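Local coordinates for uncharacterized protein (Ruminococcus gnavus, PDB 4QAN), which is of unknown function but adopts a cystatin-like fold as a divergent member of the NTF2-like superfamily and binds magnesium, at residues E5-E13 / Y210-E218; E28-K39 / I112-I120. All blocks are in the same frame, centred on the assembly; numbering follows the deposited sequence. Where two conformers were deposited one is given.

Contact 1 (E5-E13 / Y210-E218); sequences ESEVLNVTE and YFQAMPISE
Leu9 lies against Ala213 with the two CA atoms 4.6 Å apart, and the backbone bonds beside this pair define the contact. Asn10 N donates to Gln212 O at 2.8 Å, and Met214 N donates to Val8 O at the same length with a nearly linear hydrogen (169°). Because the bonds link the residues flanking Leu9 and Ala213, these two form a non-hydrogen-bonded antiparallel pair. Val8 O also receives the CA-H of Ala213 at 3.4 Å from CA.

Two waters serve backbone groups that the bridge leaves over. Water 1 accepts from Gln212 N at 2.9 Å and donates to Asn10 O. Water 2 donates to Ala213 O and accepts from Asn10 ND2, also at 2.9 Å; its bond from Gln212 NE2 is weak. The two side-chain amides run alongside each other, planes 82° apart, and both turn N-H groups to this water. Asn10 CG stands opposite the backbone N (chi1 -177°), which carries ND2 along the Gln212 side chain. Gln212 was modelled in two conformers; in the one described, NE2 also bonds Ser249 OG and OE1 accepts from Ser253 N, while Asn10 ND2 reaches Ser249 O. Gln260 takes up Ala213 N and Phe211 O.

Apolar pairs are few: the Leu9 and Phe211 side chains cross at about a right angle, Leu9 CD2 lying 4.0 Å from Phe211 CB, and Val8 CG1 is 4.3 Å from Ile216 CG2. The extended selenomethionine chain of Met214, one of two modelled conformers, lies over the Glu7-Val8 backbone, its CG 3.5 Å from Val8 O. Preceded by a type I turn from Ser6 to Leu9, the arrangement is an isolated antiparallel beta-bridge, here joining the N-terminal segment to the loop that precedes helix 221-234.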
loop_
_atom_site.group_PDB
_atom_site.type_symbol
_atom_site.label_atom_id
_atom_site.label_comp_id
_atom_site.label_asym_id
_atom_site.label_seq_id
_atom_site.Cartn_x
_atom_site.Cartn_y
_atom_site.Cartn_z
ATOM N N GLU A 5 -1.820 17.567 -4.919
ATOM C CA GLU A 5 -1.532 16.405 -4.072
ATOM C C GLU A 5 -0.955 16.824 -2.717
ATOM O O GLU A 5 -1.216 16.185 -1.693
ATOM C CB GLU A 5 -0.541 15.478 -4.775
ATOM C CG GLU A 5 -1.062 14.871 -6.068
ATOM C CD GLU A 5 -2.045 13.747 -5.827
ATOM O OE1 GLU A 5 -3.253 14.053 -5.634
ATOM O OE2 GLU A 5 -1.604 12.563 -5.842
ATOM N N SER A 6 -0.162 17.893 -2.726
ATOM C CA SER A 6 0.489 18.402 -1.524
ATOM C C SER A 6 -0.501 18.834 -0.417
ATOM O O SER A 6 -0.361 18.432 0.739
ATOM C CB SER A 6 1.415 19.569 -1.908
ATOM O OG SER A 6 2.012 20.164 -0.772
ATOM N N GLU A 7 -1.506 19.628 -0.776
ATOM C CA GLU A 7 -2.411 20.242 0.221
ATOM C C GLU A 7 -3.506 19.307 0.773
ATOM O O GLU A 7 -4.345 19.725 1.577
ATOM C CB GLU A 7 -3.023 21.547 -0.334
ATOM C CG GLU A 7 -3.805 21.424 -1.640
ATOM C CD GLU A 7 -3.949 22.753 -2.360
ATOM O OE1 GLU A 7 -4.104 23.794 -1.687
ATOM O OE2 GLU A 7 -3.909 22.762 -3.604
ATOM N N VAL A 8 -3.493 18.050 0.342
ATOM C CA VAL A 8 -4.417 17.048 0.860
ATOM C C VAL A 8 -3.712 16.119 1.850
ATOM O O VAL A 8 -4.220 15.053 2.173
ATOM C CB VAL A 8 -5.098 16.259 -0.281
ATOM C CG1 VAL A 8 -5.843 17.216 -1.200
ATOM C CG2 VAL A 8 -4.105 15.431 -1.086
ATOM N N LEU A 9 -2.557 16.560 2.349
ATOM C CA LEU A 9 -1.758 15.803 3.296
ATOM C C LEU A 9 -1.961 16.244 4.739
ATOM O O LEU A 9 -1.951 17.432 5.056
ATOM C CB LEU A 9 -0.266 15.930 2.965
ATOM C CG LEU A 9 0.216 15.302 1.656
ATOM C CD1 LEU A 9 1.738 15.225 1.661
ATOM C CD2 LEU A 9 -0.388 13.914 1.440
ATOM N N ASN A 10 -2.116 15.253 5.611
ATOM C CA ASN A 10 -2.150 15.460 7.040
ATOM C C ASN A 10 -0.721 15.312 7.516
ATOM O O ASN A 10 -0.207 14.194 7.641
ATOM C CB ASN A 10 -3.060 14.416 7.687
ATOM C CG ASN A 10 -3.212 14.604 9.181
ATOM O OD1 ASN A 10 -2.529 15.417 9.790
ATOM N ND2 ASN A 10 -4.111 13.826 9.786
ATOM N N VAL A 11 -0.063 16.442 7.736
ATOM C CA VAL A 11 1.282 16.430 8.287
ATOM C C VAL A 11 1.093 16.207 9.785
ATOM O O VAL A 11 0.942 17.151 10.553
ATOM C CB VAL A 11 2.060 17.734 8.002
ATOM C CG1 VAL A 11 3.529 17.576 8.401
ATOM C CG2 VAL A 11 1.965 18.107 6.528
ATOM N N THR A 12 1.061 14.940 10.180
ATOM C CA THR A 12 0.762 14.561 11.560
ATOM C C THR A 12 1.874 15.052 12.481
ATOM O O THR A 12 2.943 15.429 12.003
ATOM C CB THR A 12 0.649 13.033 11.704
ATOM O OG1 THR A 12 1.921 12.432 11.453
ATOM C CG2 THR A 12 -0.364 12.457 10.741
ATOM N N GLU A 13 1.631 15.025 13.793
ATOM C CA GLU A 13 2.642 15.410 14.787
ATOM C C GLU A 13 3.949 14.644 14.589
ATOM O O GLU A 13 5.027 15.226 14.660
ATOM C CB GLU A 13 2.128 15.185 16.219
ATOM C CG GLU A 13 1.190 16.270 16.728
ATOM C CD GLU A 13 0.466 15.889 18.017
ATOM O OE1 GLU A 13 0.943 14.990 18.753
ATOM O OE2 GLU A 13 -0.594 16.498 18.300
ATOM N N TYR A 210 6.331 8.282 4.290
ATOM C CA TYR A 210 4.938 7.852 4.169
ATOM C C TYR A 210 4.030 9.073 4.254
ATOM O O TYR A 210 4.472 10.141 4.652
ATOM C CB TYR A 210 4.604 6.842 5.272
ATOM C CG TYR A 210 4.639 7.380 6.695
ATOM C CD1 TYR A 210 5.825 7.467 7.404
ATOM C CD2 TYR A 210 3.478 7.791 7.327
ATOM C CE1 TYR A 210 5.855 7.957 8.708
ATOM C CE2 TYR A 210 3.493 8.286 8.618
ATOM C CZ TYR A 210 4.689 8.371 9.299
ATOM O OH TYR A 210 4.691 8.846 10.573
ATOM N N PHE A 211 2.758 8.919 3.898
ATOM C CA PHE A 211 1.815 10.013 3.991
ATOM C C PHE A 211 0.478 9.524 4.540
ATOM O O PHE A 211 0.133 8.342 4.402
ATOM C CB PHE A 211 1.615 10.652 2.610
ATOM C CG PHE A 211 0.859 9.785 1.655
ATOM C CD1 PHE A 211 1.520 8.874 0.855
ATOM C CD2 PHE A 211 -0.520 9.864 1.574
ATOM C CE1 PHE A 211 0.817 8.059 -0.017
ATOM C CE2 PHE A 211 -1.222 9.065 0.701
ATOM C CZ PHE A 211 -0.552 8.148 -0.091
ATOM N N GLN A 212 -0.236 10.452 5.181
ATOM C CA GLN A 212 -1.604 10.232 5.656
ATOM C C GLN A 212 -2.458 11.338 4.996
ATOM O O GLN A 212 -2.249 12.521 5.245
ATOM C CB GLN A 212 -1.671 10.282 7.210
ATOM C CG GLN A 212 -2.908 9.609 7.833
ATOM C CD GLN A 212 -2.855 9.470 9.363
ATOM O OE1 GLN A 212 -1.985 8.794 9.913
ATOM N NE2 GLN A 212 -3.807 10.101 10.054
ATOM N N ALA A 213 -3.387 10.953 4.125
ATOM C CA ALA A 213 -4.220 11.940 3.448
ATOM C C ALA A 213 -5.220 12.511 4.459
ATOM O O ALA A 213 -5.542 11.845 5.446
ATOM C CB ALA A 213 -4.931 11.307 2.274
HETATM N N MSE A 214 -5.642 13.754 4.235
HETATM C CA MSE A 214 -6.660 14.379 5.067
HETATM C C MSE A 214 -8.006 14.160 4.436
HETATM O O MSE A 214 -8.097 13.884 3.252
HETATM C CB MSE A 214 -6.379 15.866 5.206
HETATM C CG MSE A 214 -6.776 16.652 3.965
HETATM SE SE MSE A 214 -6.379 18.548 4.277
HETATM C CE MSE A 214 -7.310 19.204 2.666
ATOM N N PRO A 215 -9.088 14.278 5.225
ATOM C CA PRO A 215 -10.401 14.206 4.592
ATOM C C PRO A 215 -10.651 15.382 3.639
ATOM O O PRO A 215 -10.316 16.510 3.969
ATOM C CB PRO A 215 -11.362 14.295 5.783
ATOM C CG PRO A 215 -10.581 13.739 6.911
ATOM C CD PRO A 215 -9.207 14.299 6.692
ATOM N N ILE A 216 -11.187 15.107 2.451
ATOM C CA ILE A 216 -11.793 16.154 1.620
ATOM C C ILE A 216 -13.158 15.674 1.160
ATOM O O ILE A 216 -13.388 14.468 1.021
ATOM C CB ILE A 216 -10.946 16.555 0.390
ATOM C CG1 ILE A 216 -10.760 15.376 -0.557
ATOM C CG2 ILE A 216 -9.595 17.119 0.820
ATOM C CD1 ILE A 216 -9.966 15.736 -1.799
ATOM N N SER A 217 -14.048 16.623 0.908
ATOM C CA SER A 217 -15.425 16.320 0.574
ATOM C C SER A 217 -15.952 17.301 -0.472
ATOM O O SER A 217 -15.297 18.262 -0.790
ATOM C CB SER A 217 -16.270 16.405 1.848
ATOM O OG SER A 217 -16.298 17.725 2.367
ATOM N N GLU A 218 -17.143 17.035 -0.989
ATOM C CA GLU A 218 -17.848 17.956 -1.880
ATOM C C GLU A 218 -19.285 18.076 -1.389
ATOM O O GLU A 218 -19.744 17.248 -0.598
ATOM C CB GLU A 218 -17.832 17.429 -3.317
ATOM C CG GLU A 218 -16.447 17.281 -3.934
ATOM C CD GLU A 218 -15.683 18.595 -4.094
ATOM O OE1 GLU A 218 -16.268 19.681 -3.912
ATOM O OE2 GLU A 218 -14.477 18.546 -4.406
HETATM O O HOH W 1 1.008 13.058 5.234
HETATM O O HOH W 2 -5.949 12.067 8.326
#

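Contact 2 (E28-K39 / I112-I120); sequences EEAVLYMLSALK and IETLEVLEI
Helix 27-39 lies on strand 116-122 in an arrangement consistent with the cystatin-like fold, a helix packed on an antiparallel sheet; here Val31, Leu32 and Leu35 meet Val117 and Ile120. The local axes pass 10.2 Å apart with directions 148° from one another, so helix and strand run roughly antiparallel. Ile120 CD1 is the hub: Leu32 CD2 approaches it to 3.6 Å, Val31 CG1 meets it tip to tip at 3.8 Å, and the aliphatic CG of Glu28 adds a flank, that residue's carboxylate pairing with Lys197. One turn on, Leu35 CD1 reaches Val117 CG2 at 3.8 Å.

Between these anchors the strand carries a classic beta bulge, Leu118 and Glu119 both facing Tyr147 of strand 140-150. Val31 and Leu35 also touch Ile146 of that strand, and Leu35 touches Leu157 of strand 153-164.

At the helix's C-terminal end Leu38 CB touches Ile112 CD1. Lys39 extends, then bends at its last torsion (chi4 61°), where NZ donates hydrogen bonds to Leu115 O (2.7 Å) and Glu113 O (3.2 Å), tilted from both carbonyl planes. A methionine in its place would probably leave both carbonyls without this donor and free the turn before the strand to shift.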
loop_
_atom_site.group_PDB
_atom_site.type_symbol
_atom_site.label_atom_id
_atom_site.label_comp_id
_atom_site.label_asym_id
_atom_site.label_seq_id
_atom_site.Cartn_x
_atom_site.Cartn_y
_atom_site.Cartn_z
ATOM N N GLU A 28 23.805 -3.241 9.366
ATOM C CA GLU A 28 23.616 -3.487 10.799
ATOM C C GLU A 28 22.859 -2.331 11.466
ATOM O O GLU A 28 21.946 -2.560 12.261
ATOM C CB GLU A 28 24.959 -3.743 11.512
ATOM C CG GLU A 28 24.790 -4.421 12.865
ATOM C CD GLU A 28 26.106 -4.809 13.516
ATOM O OE1 GLU A 28 26.890 -3.903 13.875
ATOM O OE2 GLU A 28 26.353 -6.024 13.686
ATOM N N GLU A 29 23.229 -1.100 11.117
ATOM C CA GLU A 29 22.598 0.101 11.674
ATOM C C GLU A 29 21.116 0.089 11.379
ATOM O O GLU A 29 20.304 0.300 12.272
ATOM C CB GLU A 29 23.180 1.371 11.057
ATOM C CG GLU A 29 24.668 1.587 11.270
ATOM C CD GLU A 29 25.199 2.705 10.385
ATOM O OE1 GLU A 29 24.368 3.363 9.707
ATOM O OE2 GLU A 29 26.434 2.926 10.367
ATOM N N ALA A 30 20.784 -0.154 10.115
ATOM C CA ALA A 30 19.393 -0.242 9.665
ATOM C C ALA A 30 18.597 -1.296 10.449
ATOM O O ALA A 30 17.435 -1.079 10.799
ATOM C CB ALA A 30 19.351 -0.548 8.178
ATOM N N VAL A 31 19.236 -2.428 10.739
ATOM C CA VAL A 31 18.605 -3.500 11.503
ATOM C C VAL A 31 18.323 -3.048 12.931
ATOM O O VAL A 31 17.220 -3.267 13.446
ATOM C CB VAL A 31 19.486 -4.762 11.544
ATOM C CG1 VAL A 31 18.929 -5.791 12.528
ATOM C CG2 VAL A 31 19.618 -5.361 10.153
ATOM N N LEU A 32 19.322 -2.426 13.558
ATOM C CA LEU A 32 19.202 -1.964 14.934
ATOM C C LEU A 32 18.159 -0.869 15.046
ATOM O O LEU A 32 17.295 -0.921 15.923
ATOM C CB LEU A 32 20.546 -1.451 15.461
ATOM C CG LEU A 32 21.633 -2.502 15.697
ATOM C CD1 LEU A 32 22.950 -1.843 16.102
ATOM C CD2 LEU A 32 21.181 -3.508 16.751
ATOM N N TYR A 33 18.242 0.118 14.155
ATOM C CA TYR A 33 17.244 1.176 14.070
ATOM C C TYR A 33 15.862 0.545 14.105
ATOM O O TYR A 33 14.997 0.976 14.863
ATOM C CB TYR A 33 17.435 1.989 12.780
ATOM C CG TYR A 33 16.370 3.051 12.528
ATOM C CD1 TYR A 33 15.266 2.788 11.722
ATOM C CD2 TYR A 33 16.472 4.328 13.091
ATOM C CE1 TYR A 33 14.305 3.764 11.490
ATOM C CE2 TYR A 33 15.501 5.305 12.863
ATOM C CZ TYR A 33 14.423 5.019 12.065
ATOM O OH TYR A 33 13.456 5.992 11.850
HETATM N N MSE A 34 15.661 -0.495 13.307
HETATM C CA MSE A 34 14.347 -1.145 13.251
HETATM C C MSE A 34 14.070 -1.844 14.551
HETATM O O MSE A 34 12.946 -1.812 15.042
HETATM C CB MSE A 34 14.277 -2.074 12.048
HETATM C CG MSE A 34 12.919 -2.731 11.861
HETATM SE SE MSE A 34 11.565 -1.373 11.463
HETATM C CE MSE A 34 12.153 -0.845 9.663
ATOM N N LEU A 35 15.082 -2.477 15.128
ATOM C CA LEU A 35 14.917 -3.148 16.412
ATOM C C LEU A 35 14.555 -2.166 17.534
ATOM O O LEU A 35 13.674 -2.446 18.355
ATOM C CB LEU A 35 16.179 -3.918 16.771
ATOM C CG LEU A 35 16.459 -5.138 15.894
ATOM C CD1 LEU A 35 17.872 -5.641 16.143
ATOM C CD2 LEU A 35 15.452 -6.241 16.158
ATOM N N SER A 36 15.233 -1.022 17.570
ATOM C CA SER A 36 14.883 0.049 18.510
ATOM C C SER A 36 13.432 0.509 18.350
ATOM O O SER A 36 12.709 0.678 19.334
ATOM C CB SER A 36 15.784 1.257 18.309
ATOM O OG SER A 36 15.283 2.340 19.061
ATOM N N ALA A 37 13.025 0.741 17.107
ATOM C CA ALA A 37 11.658 1.159 16.827
ATOM C C ALA A 37 10.685 0.191 17.476
ATOM O O ALA A 37 9.777 0.617 18.187
ATOM C CB ALA A 37 11.413 1.232 15.331
ATOM N N LEU A 38 10.898 -1.106 17.236
ATOM C CA LEU A 38 10.060 -2.158 17.809
ATOM C C LEU A 38 10.112 -2.141 19.327
ATOM O O LEU A 38 9.097 -2.323 19.987
ATOM C CB LEU A 38 10.487 -3.534 17.299
ATOM C CG LEU A 38 10.181 -3.799 15.823
ATOM C CD1 LEU A 38 11.131 -4.823 15.232
ATOM C CD2 LEU A 38 8.740 -4.255 15.628
ATOM N N LYS A 39 11.297 -1.923 19.875
ATOM C CA LYS A 39 11.461 -1.857 21.324
ATOM C C LYS A 39 10.618 -0.731 21.917
ATOM O O LYS A 39 9.998 -0.907 22.967
ATOM C CB LYS A 39 12.933 -1.641 21.677
ATOM C CG LYS A 39 13.253 -1.714 23.161
ATOM C CD LYS A 39 14.721 -1.389 23.394
ATOM C CE LYS A 39 15.112 -1.542 24.847
ATOM N NZ LYS A 39 14.905 -2.941 25.307
ATOM N N ILE A 112 8.067 -7.309 23.996
ATOM C CA ILE A 112 9.027 -6.811 23.007
ATOM C C ILE A 112 9.696 -5.530 23.531
ATOM O O ILE A 112 10.801 -5.195 23.131
ATOM C CB ILE A 112 8.385 -6.633 21.599
ATOM C CG1 ILE A 112 9.433 -6.174 20.581
ATOM C CG2 ILE A 112 7.204 -5.657 21.610
ATOM C CD1 ILE A 112 9.103 -6.559 19.160
ATOM N N GLU A 113 9.032 -4.857 24.467
ATOM C CA GLU A 113 9.590 -3.696 25.174
ATOM C C GLU A 113 10.926 -3.984 25.867
ATOM O O GLU A 113 11.803 -3.114 25.923
ATOM C CB GLU A 113 8.592 -3.182 26.225
ATOM C CG GLU A 113 7.365 -2.480 25.645
ATOM C CD GLU A 113 6.332 -3.426 25.039
ATOM O OE1 GLU A 113 6.377 -4.646 25.333
ATOM O OE2 GLU A 113 5.468 -2.941 24.265
ATOM N N THR A 114 11.079 -5.199 26.389
ATOM C CA THR A 114 12.272 -5.574 27.160
ATOM C C THR A 114 13.391 -6.199 26.305
ATOM O O THR A 114 14.218 -6.959 26.814
ATOM C CB THR A 114 11.889 -6.561 28.281
ATOM O OG1 THR A 114 11.324 -7.748 27.701
ATOM C CG2 THR A 114 10.878 -5.921 29.232
ATOM N N LEU A 115 13.435 -5.834 25.023
ATOM C CA LEU A 115 14.259 -6.517 24.021
ATOM C C LEU A 115 15.765 -6.232 24.147
ATOM O O LEU A 115 16.177 -5.084 24.295
ATOM C CB LEU A 115 13.749 -6.128 22.628
ATOM C CG LEU A 115 14.506 -6.484 21.347
ATOM C CD1 LEU A 115 13.511 -6.544 20.198
ATOM C CD2 LEU A 115 15.627 -5.495 21.030
ATOM N N GLU A 116 16.577 -7.286 24.075
ATOM C CA GLU A 116 18.029 -7.157 24.077
ATOM C C GLU A 116 18.602 -7.828 22.834
ATOM O O GLU A 116 18.264 -8.968 22.539
ATOM C CB GLU A 116 18.632 -7.831 25.314
ATOM C CG GLU A 116 18.424 -7.101 26.627
ATOM C CD GLU A 116 19.080 -7.822 27.798
ATOM O OE1 GLU A 116 20.316 -8.031 27.773
ATOM O OE2 GLU A 116 18.359 -8.183 28.751
ATOM N N VAL A 117 19.503 -7.137 22.143
ATOM C CA VAL A 117 20.112 -7.653 20.917
ATOM C C VAL A 117 21.339 -8.510 21.216
ATOM O O VAL A 117 22.398 -7.995 21.567
ATOM C CB VAL A 117 20.508 -6.504 19.967
ATOM C CG1 VAL A 117 21.077 -7.057 18.665
ATOM C CG2 VAL A 117 19.300 -5.614 19.691
ATOM N N LEU A 118 21.199 -9.821 21.052
ATOM C CA LEU A 118 22.280 -10.758 21.376
ATOM C C LEU A 118 23.281 -10.859 20.234
ATOM O O LEU A 118 24.491 -10.821 20.451
ATOM C CB LEU A 118 21.716 -12.142 21.682
ATOM C CG LEU A 118 20.584 -12.189 22.711
ATOM C CD1 LEU A 118 20.079 -13.616 22.856
ATOM C CD2 LEU A 118 21.018 -11.624 24.055
ATOM N N GLU A 119 22.765 -10.997 19.017
ATOM C CA GLU A 119 23.602 -11.081 17.829
ATOM C C GLU A 119 22.810 -10.753 16.572
ATOM O O GLU A 119 21.602 -10.967 16.505
ATOM C CB GLU A 119 24.201 -12.484 17.716
ATOM C CG GLU A 119 24.935 -12.768 16.412
ATOM C CD GLU A 119 25.749 -14.043 16.462
ATOM O OE1 GLU A 119 25.588 -14.826 17.426
ATOM O OE2 GLU A 119 26.552 -14.263 15.531
ATOM N N ILE A 120 23.517 -10.221 15.583
ATOM C CA ILE A 120 22.988 -10.026 14.244
ATOM C C ILE A 120 23.944 -10.756 13.316
ATOM O O ILE A 120 25.115 -10.389 13.235
ATOM C CB ILE A 120 22.940 -8.527 13.875
ATOM C CG1 ILE A 120 21.929 -7.797 14.758
ATOM C CG2 ILE A 120 22.573 -8.337 12.410
ATOM C CD1 ILE A 120 22.002 -6.289 14.649
#

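In the fold
Contact 2 is nested along the chain inside the loop that contact 1 closes: helix 2-6 and its turn open the sequence, helix 27-39 follows, strand 116-122 comes later, and residues 210-218 return to the N-terminal segment. Their centres lie 31 Å apart and their nearest atoms about 8 Å, so they do not touch. Contact 2 belongs to the five-stranded antiparallel sheet; a mixed sheet follows later in the chain, and the two sheets suggest two halves. Contact 1 probably fastens the N-terminal segment where these join, since it has helix 87-108 (Tyr210 on Thr95, Phe211 on Ser91) as well as helix 237-242 (Val8 and Leu9 on Thr238) around it.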